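Local coordinates for protein L-Ribose isomerase (Acinetobacter, PDB 4Q0S) that interconverts the rare sugar L-ribose and its ketose isomer L-ribulose, probably at a metal site inside a cupin barrel, at residues K122-V128 with V212-T218; E132-Y137 with T179-R185. One frame throughout, in Å; residues are numbered along the deposited sequence.

Contact 1: residues K122-V128 with V212-T218; sequences KTESYEV and VVREVST. With CO (cobalt (II) ion), chain B; RB0 (D-ribitol), chain C.
Glu127 and Arg214 form an antiparallel hydrogen-bonded pair, with Arg214 N 2.8 Å from Glu127 O, and the two strands run at 150° to each other; beyond them, Thr218 N bonds to Thr123 O. Ser125 adds a side-chain bond to this backbone pattern: with chi1 at 76°, its OG reaches the Val216 carbonyl on a lone pair, 2.7 Å from Val216 O, and a water links the same OG to Arg214 O. A serine is short enough to do this without leaving the strand. On the face carrying Tyr126 and Glu215, acidic groups point into the barrel. Glu124 sends OE2 to the cobalt ion at 1.9 Å, completing a protein site with His117, His119 and His199, while its OE1 accepts a 2.7 Å bond from Tyr126 OH, nearly along the C-O axis, which holds the carboxylate's rotation. The carboxylates of Glu124 and Glu215 are stacked, their planes 20° apart. Glu215, with an extended chain and CG anti to the backbone N, brings OE2 to the ribitol, whose O3 donates to it over 3.2 Å; Lys104 forms a salt bridge to the same oxygen. Lys122 leans along Thr218 and Ser217, its long aliphatic part passing their hydroxyls, and NZ makes weak bonds to ribitol O2 and O4. On the other face, Glu127 and Arg214 lie side by side, yet Glu127 is paired with Lys190 of its own chain, and Arg214 with Glu127 of the second subunit. Ribitol O4 and O5 also bind the cobalt, so metal and polyol share one pocket, a mode of binding consistent with metal-assisted isomerisation of an open-chain sugar.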
loop_
_atom_site.group_PDB
_atom_site.type_symbol
_atom_site.label_atom_id
_atom_site.label_comp_id
_atom_site.label_asym_id
_atom_site.label_seq_id
_atom_site.Cartn_x
_atom_site.Cartn_y
_atom_site.Cartn_z
ATOM N N LYS A 122 -9.087 0.005 29.943
ATOM C CA LYS A 122 -8.956 0.048 28.489
ATOM C C LYS A 122 -9.738 -0.946 27.636
ATOM O O LYS A 122 -9.634 -2.163 27.803
ATOM C CB LYS A 122 -7.481 -0.041 28.084
ATOM C CG LYS A 122 -7.266 0.057 26.565
ATOM C CD LYS A 122 -5.791 0.087 26.196
ATOM C CE LYS A 122 -5.109 -1.237 26.513
ATOM N NZ LYS A 122 -3.647 -1.165 26.252
ATOM N N THR A 123 -10.516 -0.391 26.713
ATOM C CA THR A 123 -11.289 -1.159 25.749
ATOM C C THR A 123 -10.514 -1.028 24.426
ATOM O O THR A 123 -10.130 0.081 24.029
ATOM C CB THR A 123 -12.709 -0.582 25.571
ATOM O OG1 THR A 123 -13.509 -0.915 26.714
ATOM C CG2 THR A 123 -13.358 -1.142 24.307
ATOM N N GLU A 124 -10.291 -2.156 23.752
ATOM C CA GLU A 124 -9.539 -2.182 22.497
ATOM C C GLU A 124 -10.393 -2.582 21.291
ATOM O O GLU A 124 -11.497 -3.104 21.438
ATOM C CB GLU A 124 -8.381 -3.188 22.602
ATOM C CG GLU A 124 -7.463 -3.007 23.809
ATOM C CD GLU A 124 -6.519 -4.189 24.029
ATOM O OE1 GLU A 124 -6.528 -5.144 23.226
ATOM O OE2 GLU A 124 -5.767 -4.169 25.022
ATOM N N SER A 125 -9.852 -2.327 20.100
ATOM C CA SER A 125 -10.481 -2.693 18.836
ATOM C C SER A 125 -9.315 -3.091 17.935
ATOM O O SER A 125 -8.245 -2.468 17.991
ATOM C CB SER A 125 -11.249 -1.517 18.223
ATOM O OG SER A 125 -10.373 -0.567 17.635
ATOM N N TYR A 126 -9.506 -4.129 17.122
ATOM C CA TYR A 126 -8.439 -4.604 16.248
ATOM C C TYR A 126 -8.752 -4.512 14.768
ATOM O O TYR A 126 -9.873 -4.765 14.335
ATOM C CB TYR A 126 -8.094 -6.070 16.548
ATOM C CG TYR A 126 -7.933 -6.399 18.007
ATOM C CD1 TYR A 126 -7.072 -5.665 18.814
ATOM C CD2 TYR A 126 -8.641 -7.458 18.579
ATOM C CE1 TYR A 126 -6.912 -5.970 20.158
ATOM C CE2 TYR A 126 -8.492 -7.777 19.924
ATOM C CZ TYR A 126 -7.627 -7.029 20.709
ATOM O OH TYR A 126 -7.490 -7.320 22.046
ATOM N N GLU A 127 -7.726 -4.178 13.999
ATOM C CA GLU A 127 -7.819 -4.085 12.550
ATOM C C GLU A 127 -6.562 -4.781 12.031
ATOM O O GLU A 127 -5.456 -4.295 12.247
ATOM C CB GLU A 127 -7.819 -2.616 12.109
ATOM C CG GLU A 127 -7.873 -2.416 10.603
ATOM C CD GLU A 127 -7.475 -1.009 10.183
ATOM O OE1 GLU A 127 -7.957 -0.037 10.800
ATOM O OE2 GLU A 127 -6.686 -0.880 9.225
ATOM N N VAL A 128 -6.719 -5.928 11.378
ATOM C CA VAL A 128 -5.556 -6.630 10.855
ATOM C C VAL A 128 -5.117 -5.953 9.558
ATOM O O VAL A 128 -5.928 -5.722 8.663
ATOM C CB VAL A 128 -5.862 -8.128 10.588
ATOM C CG1 VAL A 128 -4.661 -8.802 9.905
ATOM C CG2 VAL A 128 -6.179 -8.838 11.912
ATOM N N VAL A 212 0.497 -7.989 11.513
ATOM C CA VAL A 212 0.559 -6.551 11.738
ATOM C C VAL A 212 -0.868 -6.115 12.017
ATOM O O VAL A 212 -1.764 -6.317 11.189
ATOM C CB VAL A 212 1.111 -5.789 10.502
ATOM C CG1 VAL A 212 1.240 -4.289 10.822
ATOM C CG2 VAL A 212 2.467 -6.347 10.117
ATOM N N VAL A 213 -1.081 -5.524 13.189
ATOM C CA VAL A 213 -2.418 -5.099 13.585
ATOM C C VAL A 213 -2.459 -3.667 14.081
ATOM O O VAL A 213 -1.595 -3.226 14.836
ATOM C CB VAL A 213 -2.976 -5.997 14.721
ATOM C CG1 VAL A 213 -4.427 -5.598 15.059
ATOM C CG2 VAL A 213 -2.915 -7.457 14.307
ATOM N N ARG A 214 -3.480 -2.944 13.655
ATOM C CA ARG A 214 -3.657 -1.576 14.090
ATOM C C ARG A 214 -4.638 -1.607 15.268
ATOM O O ARG A 214 -5.759 -2.105 15.143
ATOM C CB ARG A 214 -4.220 -0.747 12.932
ATOM C CG ARG A 214 -4.430 0.722 13.244
ATOM C CD ARG A 214 -5.074 1.426 12.054
ATOM N NE ARG A 214 -4.138 1.688 10.957
ATOM C CZ ARG A 214 -3.589 2.878 10.723
ATOM N NH1 ARG A 214 -2.751 3.039 9.708
ATOM N NH2 ARG A 214 -3.885 3.908 11.508
ATOM N N GLU A 215 -4.211 -1.110 16.425
ATOM C CA GLU A 215 -5.100 -1.084 17.578
ATOM C C GLU A 215 -5.570 0.330 17.868
ATOM O O GLU A 215 -4.771 1.263 17.925
ATOM C CB GLU A 215 -4.418 -1.639 18.836
ATOM C CG GLU A 215 -5.328 -1.551 20.074
ATOM C CD GLU A 215 -4.659 -2.027 21.343
ATOM O OE1 GLU A 215 -4.347 -3.229 21.424
ATOM O OE2 GLU A 215 -4.446 -1.200 22.262
ATOM N N VAL A 216 -6.880 0.478 18.031
ATOM C CA VAL A 216 -7.483 1.757 18.357
ATOM C C VAL A 216 -8.208 1.491 19.670
ATOM O O VAL A 216 -9.173 0.730 19.716
ATOM C CB VAL A 216 -8.483 2.211 17.264
ATOM C CG1 VAL A 216 -9.290 3.391 17.753
ATOM C CG2 VAL A 216 -7.723 2.608 16.008
ATOM N N SER A 217 -7.727 2.097 20.746
ATOM C CA SER A 217 -8.333 1.859 22.045
ATOM C C SER A 217 -8.443 3.134 22.851
ATOM O O SER A 217 -8.119 4.223 22.366
ATOM C CB SER A 217 -7.478 0.866 22.824
ATOM O OG SER A 217 -6.282 1.498 23.252
ATOM N N THR A 218 -8.916 2.991 24.085
ATOM C CA THR A 218 -9.019 4.124 24.985
ATOM C C THR A 218 -7.608 4.289 25.548
ATOM O O THR A 218 -6.738 3.448 25.296
ATOM C CB THR A 218 -10.055 3.868 26.122
ATOM O OG1 THR A 218 -9.740 2.654 26.806
ATOM C CG2 THR A 218 -11.464 3.753 25.546
HETATM CO CO CO B . -4.772 -5.623 25.842
HETATM C C1 RB0 C . -0.067 -5.234 25.313
HETATM O O1 RB0 C . 1.107 -5.212 26.107
HETATM C C2 RB0 C . -0.499 -3.808 25.006
HETATM O O2 RB0 C . -1.039 -3.201 26.178
HETATM C C3 RB0 C . -1.525 -3.789 23.854
HETATM O O3 RB0 C . -1.745 -2.452 23.428
HETATM C C4 RB0 C . -2.863 -4.439 24.224
HETATM O O4 RB0 C . -3.015 -4.466 25.635
HETATM C C5 RB0 C . -2.933 -5.857 23.664
HETATM O O5 RB0 C . -4.238 -6.399 23.863
HETATM O O HOH W 1 -8.593 -1.038 15.180
#

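Contact 2: residues E132-Y137 with T179-R185; sequences EMEVFY and TSYVRLR
Glu134 turns its CG beside its own backbone N (chi1 -74°) while Tyr181 places CG opposite its backbone N (chi1 162°), and on the face they share the two side chains cross, end near end. Tyr181 OH donates to Glu134 OE1 over 2.5 Å, reaching the oxygen on its anti side, somewhat out of the carboxylate plane; the carboxylate itself lies at the edge of the tyrosine ring. Arg183 NH1 forms a salt bridge to the same oxygen, and OE2 is held by Arg202, which leaves the carboxylate little rotational freedom. Arg183 is extended from CG to NE, long enough to serve two acids: NE lies 2.7 Å from Glu132 OE1, with the carboxylate and guanidinium planes nearly perpendicular at 84°. Arg185 NH1 adds a weak bond to that oxygen, making a four-residue salt-bridge network on the more exposed face. These strands form an antiparallel edge pair of the five-stranded sheet of the cupin barrel, 180-185 being outermost within the chain, and Val135 and Val182 form a hydrogen-bonded pair, Val135 N lying 2.9 Å from Val182 O. The face with Met133, Val135 and Leu184 is apolar and packs against strands 124-130 and 191-193; Met133, long and unbranched, runs beside Leu184, pointing the same way, and reaches Tyr126 and Val128. Near the far end Ser180 CB sits over the centre of the Tyr137 ring, a CH-pi contact at 3.5 Å from CB to the ring centroid. The small serine lets the ring lie flat upon it, while Tyr137 OH bonds to Pro156 O and Ser180 OG to Val157 O.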
loop_
_atom_site.group_PDB
_atom_site.type_symbol
_atom_site.label_atom_id
_atom_site.label_comp_id
_atom_site.label_asym_id
_atom_site.label_seq_id
_atom_site.Cartn_x
_atom_site.Cartn_y
_atom_site.Cartn_z
ATOM N N GLU A 132 -2.646 -12.774 9.684
ATOM C CA GLU A 132 -3.917 -13.124 10.303
ATOM C C GLU A 132 -3.719 -13.131 11.798
ATOM O O GLU A 132 -2.646 -13.466 12.292
ATOM C CB GLU A 132 -4.407 -14.493 9.822
ATOM C CG GLU A 132 -4.434 -14.614 8.307
ATOM C CD GLU A 132 -5.508 -15.554 7.791
ATOM O OE1 GLU A 132 -5.861 -16.526 8.495
ATOM O OE2 GLU A 132 -5.992 -15.322 6.664
ATOM N N MET A 133 -4.763 -12.755 12.516
ATOM C CA MET A 133 -4.679 -12.673 13.954
ATOM C C MET A 133 -5.585 -13.674 14.647
ATOM O O MET A 133 -6.797 -13.707 14.412
ATOM C CB MET A 133 -5.034 -11.250 14.377
ATOM C CG MET A 133 -5.081 -11.006 15.860
ATOM S SD MET A 133 -5.784 -9.381 16.152
ATOM C CE MET A 133 -4.995 -8.921 17.718
ATOM N N GLU A 134 -4.986 -14.507 15.492
ATOM C CA GLU A 134 -5.748 -15.489 16.243
ATOM C C GLU A 134 -5.887 -14.954 17.655
ATOM O O GLU A 134 -4.908 -14.837 18.399
ATOM C CB GLU A 134 -5.050 -16.852 16.228
ATOM C CG GLU A 134 -5.168 -17.549 14.878
ATOM C CD GLU A 134 -4.665 -18.984 14.892
ATOM O OE1 GLU A 134 -5.429 -19.875 14.472
ATOM O OE2 GLU A 134 -3.517 -19.224 15.309
ATOM N N VAL A 135 -7.119 -14.604 18.000
ATOM C CA VAL A 135 -7.433 -14.043 19.304
ATOM C C VAL A 135 -8.064 -15.089 20.210
ATOM O O VAL A 135 -8.945 -15.844 19.800
ATOM C CB VAL A 135 -8.409 -12.844 19.168
ATOM C CG1 VAL A 135 -8.546 -12.120 20.504
ATOM C CG2 VAL A 135 -7.911 -11.885 18.094
ATOM N N PHE A 136 -7.586 -15.129 21.445
ATOM C CA PHE A 136 -8.094 -16.051 22.445
ATOM C C PHE A 136 -8.620 -15.120 23.523
ATOM O O PHE A 136 -7.940 -14.165 23.908
ATOM C CB PHE A 136 -6.947 -16.918 22.981
ATOM C CG PHE A 136 -6.123 -17.561 21.896
ATOM C CD1 PHE A 136 -6.584 -18.695 21.225
ATOM C CD2 PHE A 136 -4.910 -17.001 21.506
ATOM C CE1 PHE A 136 -5.846 -19.259 20.178
ATOM C CE2 PHE A 136 -4.167 -17.555 20.465
ATOM C CZ PHE A 136 -4.637 -18.688 19.798
ATOM N N TYR A 137 -9.838 -15.365 23.997
ATOM C CA TYR A 137 -10.394 -14.494 25.014
ATOM C C TYR A 137 -11.514 -15.120 25.832
ATOM O O TYR A 137 -12.055 -16.169 25.486
ATOM C CB TYR A 137 -10.920 -13.211 24.371
ATOM C CG TYR A 137 -12.117 -13.436 23.472
ATOM C CD1 TYR A 137 -11.965 -13.985 22.203
ATOM C CD2 TYR A 137 -13.407 -13.103 23.897
ATOM C CE1 TYR A 137 -13.060 -14.195 21.370
ATOM C CE2 TYR A 137 -14.513 -13.315 23.075
ATOM C CZ TYR A 137 -14.332 -13.857 21.812
ATOM O OH TYR A 137 -15.408 -14.047 20.977
ATOM N N THR A 179 -11.078 -19.315 26.566
ATOM C CA THR A 179 -11.683 -20.366 25.760
ATOM C C THR A 179 -12.312 -19.940 24.432
ATOM O O THR A 179 -12.433 -20.759 23.519
ATOM C CB THR A 179 -12.732 -21.119 26.603
ATOM O OG1 THR A 179 -13.782 -20.219 26.975
ATOM C CG2 THR A 179 -12.088 -21.647 27.876
ATOM N N SER A 180 -12.720 -18.679 24.320
ATOM C CA SER A 180 -13.307 -18.200 23.073
ATOM C C SER A 180 -12.191 -17.882 22.086
ATOM O O SER A 180 -11.119 -17.416 22.470
ATOM C CB SER A 180 -14.168 -16.958 23.313
ATOM O OG SER A 180 -15.424 -17.320 23.867
ATOM N N TYR A 181 -12.452 -18.129 20.810
ATOM C CA TYR A 181 -11.449 -17.919 19.775
ATOM C C TYR A 181 -12.041 -17.334 18.505
ATOM O O TYR A 181 -13.188 -17.606 18.153
ATOM C CB TYR A 181 -10.783 -19.259 19.454
ATOM C CG TYR A 181 -10.027 -19.315 18.143
ATOM C CD1 TYR A 181 -8.659 -19.046 18.086
ATOM C CD2 TYR A 181 -10.678 -19.673 16.960
ATOM C CE1 TYR A 181 -7.953 -19.144 16.881
ATOM C CE2 TYR A 181 -9.986 -19.769 15.756
ATOM C CZ TYR A 181 -8.627 -19.508 15.722
ATOM O OH TYR A 181 -7.944 -19.628 14.535
ATOM N N VAL A 182 -11.241 -16.533 17.814
ATOM C CA VAL A 182 -11.658 -15.931 16.562
ATOM C C VAL A 182 -10.401 -15.632 15.753
ATOM O O VAL A 182 -9.368 -15.258 16.311
ATOM C CB VAL A 182 -12.471 -14.621 16.794
ATOM C CG1 VAL A 182 -11.602 -13.552 17.439
ATOM C CG2 VAL A 182 -13.035 -14.131 15.487
ATOM N N ARG A 183 -10.485 -15.831 14.445
ATOM C CA ARG A 183 -9.362 -15.562 13.564
ATOM C C ARG A 183 -9.741 -14.354 12.717
ATOM O O ARG A 183 -10.703 -14.403 11.953
ATOM C CB ARG A 183 -9.078 -16.785 12.686
ATOM C CG ARG A 183 -7.780 -16.689 11.893
ATOM C CD ARG A 183 -7.186 -18.074 11.643
ATOM N NE ARG A 183 -6.014 -18.017 10.773
ATOM C CZ ARG A 183 -5.173 -19.029 10.585
ATOM N NH1 ARG A 183 -5.369 -20.182 11.214
ATOM N NH2 ARG A 183 -4.146 -18.895 9.754
ATOM N N LEU A 184 -8.983 -13.269 12.867
ATOM C CA LEU A 184 -9.252 -12.027 12.145
ATOM C C LEU A 184 -8.309 -11.847 10.961
ATOM O O LEU A 184 -7.133 -12.215 11.030
ATOM C CB LEU A 184 -9.101 -10.828 13.086
ATOM C CG LEU A 184 -9.950 -10.836 14.364
ATOM C CD1 LEU A 184 -9.605 -9.614 15.218
ATOM C CD2 LEU A 184 -11.430 -10.845 14.000
ATOM N N ARG A 185 -8.834 -11.261 9.889
ATOM C CA ARG A 185 -8.062 -11.017 8.675
ATOM C C ARG A 185 -8.226 -9.585 8.189
ATOM O O ARG A 185 -9.113 -8.865 8.637
ATOM C CB ARG A 185 -8.512 -11.977 7.566
ATOM C CG ARG A 185 -8.073 -13.414 7.773
ATOM C CD ARG A 185 -8.645 -14.314 6.687
ATOM N NE ARG A 185 -9.977 -14.783 7.039
ATOM C CZ ARG A 185 -10.212 -15.775 7.890
ATOM N NH1 ARG A 185 -9.201 -16.410 8.468
ATOM N NH2 ARG A 185 -11.460 -16.122 8.179
#

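In the fold
From the N terminus, the chain passes through strands 73-82, 101-108 and 113-118 before reaching 122-128, the first half of contact 1. Strand 124-130 is followed directly by strand 132-137, which opens contact 2 in the other sheet; after a long loop without helix or strand, 179-185 returns and closes it. Strands 191-193 and 199-202 come next, and 212-218 then closes contact 1, so contact 2 is nested within the loop of contact 1. The six-stranded sheet holds contact 1 and the five-stranded sheet contact 2. The two meet where Val128 packs against Met133 and Leu184, and Tyr126 against Met133, joining the barrel's two sheets.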